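Local coordinates for CBS domain protein (Sulfolobus tokodaii, PDB 2EF7) that is of unknown function but, as a protein built from two CBS domains, probably senses or binds adenosine-type ligands, as many CBS-pair proteins do, at residues K61-S64 / L65-A69. Sequence-based numbering, arbitrary orientation.
Sequences KGKS and LETKA
Ser64 and Thr67 close a type I beta turn, and the carbonyl oxygen of Ser64 takes two hydrogen bonds from the same residue. Thr67 N gives the usual turn bond, 3.3 Å to Ser64 O. The hydroxyl Thr67 OG1 donates the shorter one, 2.7 Å to Ser64 O, tilted 30° from the carbonyl plane and on the same face as the amide. Because OG1 lies anti to the carbonyl carbon of Thr67 (chi1 -51°), the hydroxyl sits beside its own backbone N, and both donors turn toward one oxygen.

The serine hydroxyl works at the start of the turn. With chi1 at 74°, Ser64 OG is placed between its own N and carbonyl carbon and accepts the N-H of Glu66 (Glu66 N to Ser64 OG 3.3 Å), in the manner of an ST turn. A water donates to Thr67 OG1 at 3.0 Å and makes a weak hydrogen bond with Ser64 OG, spanning the two hydroxyls.

Van der Waals contact is slight. The Lys63 side chain crosses that of Thr67 at about a right angle; its CD lies 3.9 Å from the methyl CG2 of Thr67, the apolar touch, while its CB rests 3.4 Å from the hydroxyl oxygen Thr67 OG1.

Just upstream, Gly62, with positive phi, is the C-prime residue of the Schellman motif that ends helix 52-60. The turn follows two residues later, in the surface connection that runs from that helix to strand 74-75. Backbone hydrogen bonds between Leu65 and Asn24 and between Thr67 and Leu23 tie it to the start of helix 23-33, Thr67 packs on Phe72, and Leu65 meets Leu65 of the second subunit.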
ATOM      1  N   LYS A  61     -32.160  -8.564  10.544  1.00 41.44           N
ATOM      2  CA  LYS A  61     -32.943  -8.108  11.686  1.00 39.19           C
ATOM      3  C   LYS A  61     -34.420  -8.057  11.305  1.00 37.87           C
ATOM      4  O   LYS A  61     -35.227  -7.465  12.012  1.00 43.35           O
ATOM      5  CB  LYS A  61     -32.485  -6.721  12.144  1.00 44.20           C
ATOM      6  CG  LYS A  61     -31.005  -6.605  12.495  1.00 47.96           C
ATOM      7  CD  LYS A  61     -30.633  -7.455  13.689  1.00 53.85           C
ATOM      8  CE  LYS A  61     -29.179  -7.238  14.090  1.00 55.22           C
ATOM      9  NZ  LYS A  61     -28.793  -8.098  15.244  1.00 53.60           N
ATOM     10  N   GLY A  62     -34.762  -8.662  10.173  1.00 37.90           N
ATOM     11  CA  GLY A  62     -36.148  -8.711   9.739  1.00 35.39           C
ATOM     12  C   GLY A  62     -36.773  -7.491   9.082  1.00 36.84           C
ATOM     13  O   GLY A  62     -37.990  -7.451   8.900  1.00 35.24           O
ATOM     14  N   LYS A  63     -35.965  -6.500   8.724  1.00 33.80           N
ATOM     15  CA  LYS A  63     -36.485  -5.295   8.077  1.00 31.84           C
ATOM     16  C   LYS A  63     -36.953  -5.644   6.675  1.00 32.30           C
ATOM     17  O   LYS A  63     -36.372  -6.514   6.020  1.00 35.38           O
ATOM     18  CB  LYS A  63     -35.398  -4.221   8.009  1.00 30.26           C
ATOM     19  CG  LYS A  63     -34.861  -3.801   9.366  1.00 39.70           C
ATOM     20  CD  LYS A  63     -35.628  -2.628   9.949  1.00 52.83           C
ATOM     21  CE  LYS A  63     -37.090  -2.946  10.179  1.00 57.30           C
ATOM     22  NZ  LYS A  63     -37.836  -1.723  10.594  1.00 62.20           N
ATOM     23  N   SER A  64     -38.002  -4.967   6.214  1.00 33.20           N
ATOM     24  CA  SER A  64     -38.543  -5.218   4.885  1.00 31.79           C
ATOM     25  C   SER A  64     -37.782  -4.454   3.811  1.00 33.98           C
ATOM     26  O   SER A  64     -36.910  -3.631   4.106  1.00 31.09           O
ATOM     27  CB  SER A  64     -40.018  -4.820   4.818  1.00 31.48           C
ATOM     28  OG  SER A  64     -40.160  -3.413   4.777  1.00 42.31           O
ATOM     29  N   LEU A  65     -38.147  -4.725   2.563  1.00 29.07           N
ATOM     30  CA  LEU A  65     -37.522  -4.096   1.412  1.00 34.95           C
ATOM     31  C   LEU A  65     -37.870  -2.613   1.293  1.00 34.71           C
ATOM     32  O   LEU A  65     -37.218  -1.879   0.548  1.00 33.39           O
ATOM     33  CB  LEU A  65     -37.948  -4.817   0.125  1.00 33.91           C
ATOM     34  CG  LEU A  65     -37.639  -6.307  -0.040  1.00 36.30           C
ATOM     35  CD1 LEU A  65     -38.115  -6.760  -1.422  1.00 32.12           C
ATOM     36  CD2 LEU A  65     -36.150  -6.553   0.115  1.00 32.07           C
ATOM     37  N   GLU A  66     -38.897  -2.172   2.012  1.00 36.12           N
ATOM     38  CA  GLU A  66     -39.308  -0.768   1.961  1.00 37.44           C
ATOM     39  C   GLU A  66     -38.644   0.099   3.046  1.00 32.72           C
ATOM     40  O   GLU A  66     -38.851   1.311   3.100  1.00 34.07           O
ATOM     41  CB  GLU A  66     -40.832  -0.647   2.090  1.00 40.25           C
ATOM     42  CG  GLU A  66     -41.628  -1.203   0.920  1.00 47.26           C
ATOM     43  CD  GLU A  66     -41.800  -2.710   0.985  1.00 56.66           C
ATOM     44  OE1 GLU A  66     -42.273  -3.210   2.030  1.00 58.02           O
ATOM     45  OE2 GLU A  66     -41.471  -3.394  -0.009  1.00 53.65           O
ATOM     46  N   THR A  67     -37.843  -0.521   3.900  1.00 28.19           N
ATOM     47  CA  THR A  67     -37.189   0.205   4.981  1.00 32.23           C
ATOM     48  C   THR A  67     -36.398   1.415   4.453  1.00 33.12           C
ATOM     49  O   THR A  67     -35.605   1.299   3.519  1.00 29.47           O
ATOM     50  CB  THR A  67     -36.265  -0.740   5.774  1.00 37.87           C
ATOM     51  OG1 THR A  67     -37.000  -1.914   6.153  1.00 30.97           O
ATOM     52  CG2 THR A  67     -35.743  -0.050   7.032  1.00 35.58           C
ATOM     53  N   LYS A  68     -36.632   2.577   5.046  1.00 29.15           N
ATOM     54  CA  LYS A  68     -35.955   3.798   4.618  1.00 27.97           C
ATOM     55  C   LYS A  68     -34.484   3.827   5.027  1.00 27.60           C
ATOM     56  O   LYS A  68     -34.094   3.266   6.050  1.00 28.54           O
ATOM     57  CB  LYS A  68     -36.677   5.031   5.180  1.00 27.40           C
ATOM     58  CG  LYS A  68     -38.122   5.198   4.671  1.00 32.10           C
ATOM     59  CD  LYS A  68     -38.753   6.502   5.157  1.00 35.08           C
ATOM     60  CE  LYS A  68     -38.692   6.615   6.678  1.00 46.54           C
ATOM     61  NZ  LYS A  68     -39.002   7.984   7.190  1.00 55.14           N
ATOM     62  N   ALA A  69     -33.675   4.498   4.218  1.00 26.15           N
ATOM     63  CA  ALA A  69     -32.246   4.607   4.459  1.00 22.44           C
ATOM     64  C   ALA A  69     -31.896   5.028   5.884  1.00 30.21           C
ATOM     65  O   ALA A  69     -31.096   4.370   6.553  1.00 31.18           O
ATOM     66  CB  ALA A  69     -31.628   5.588   3.459  1.00 21.31           C
TER
HETATM   67  O   HOH W   1     -39.744  -1.069   7.146  1.00 48.67           O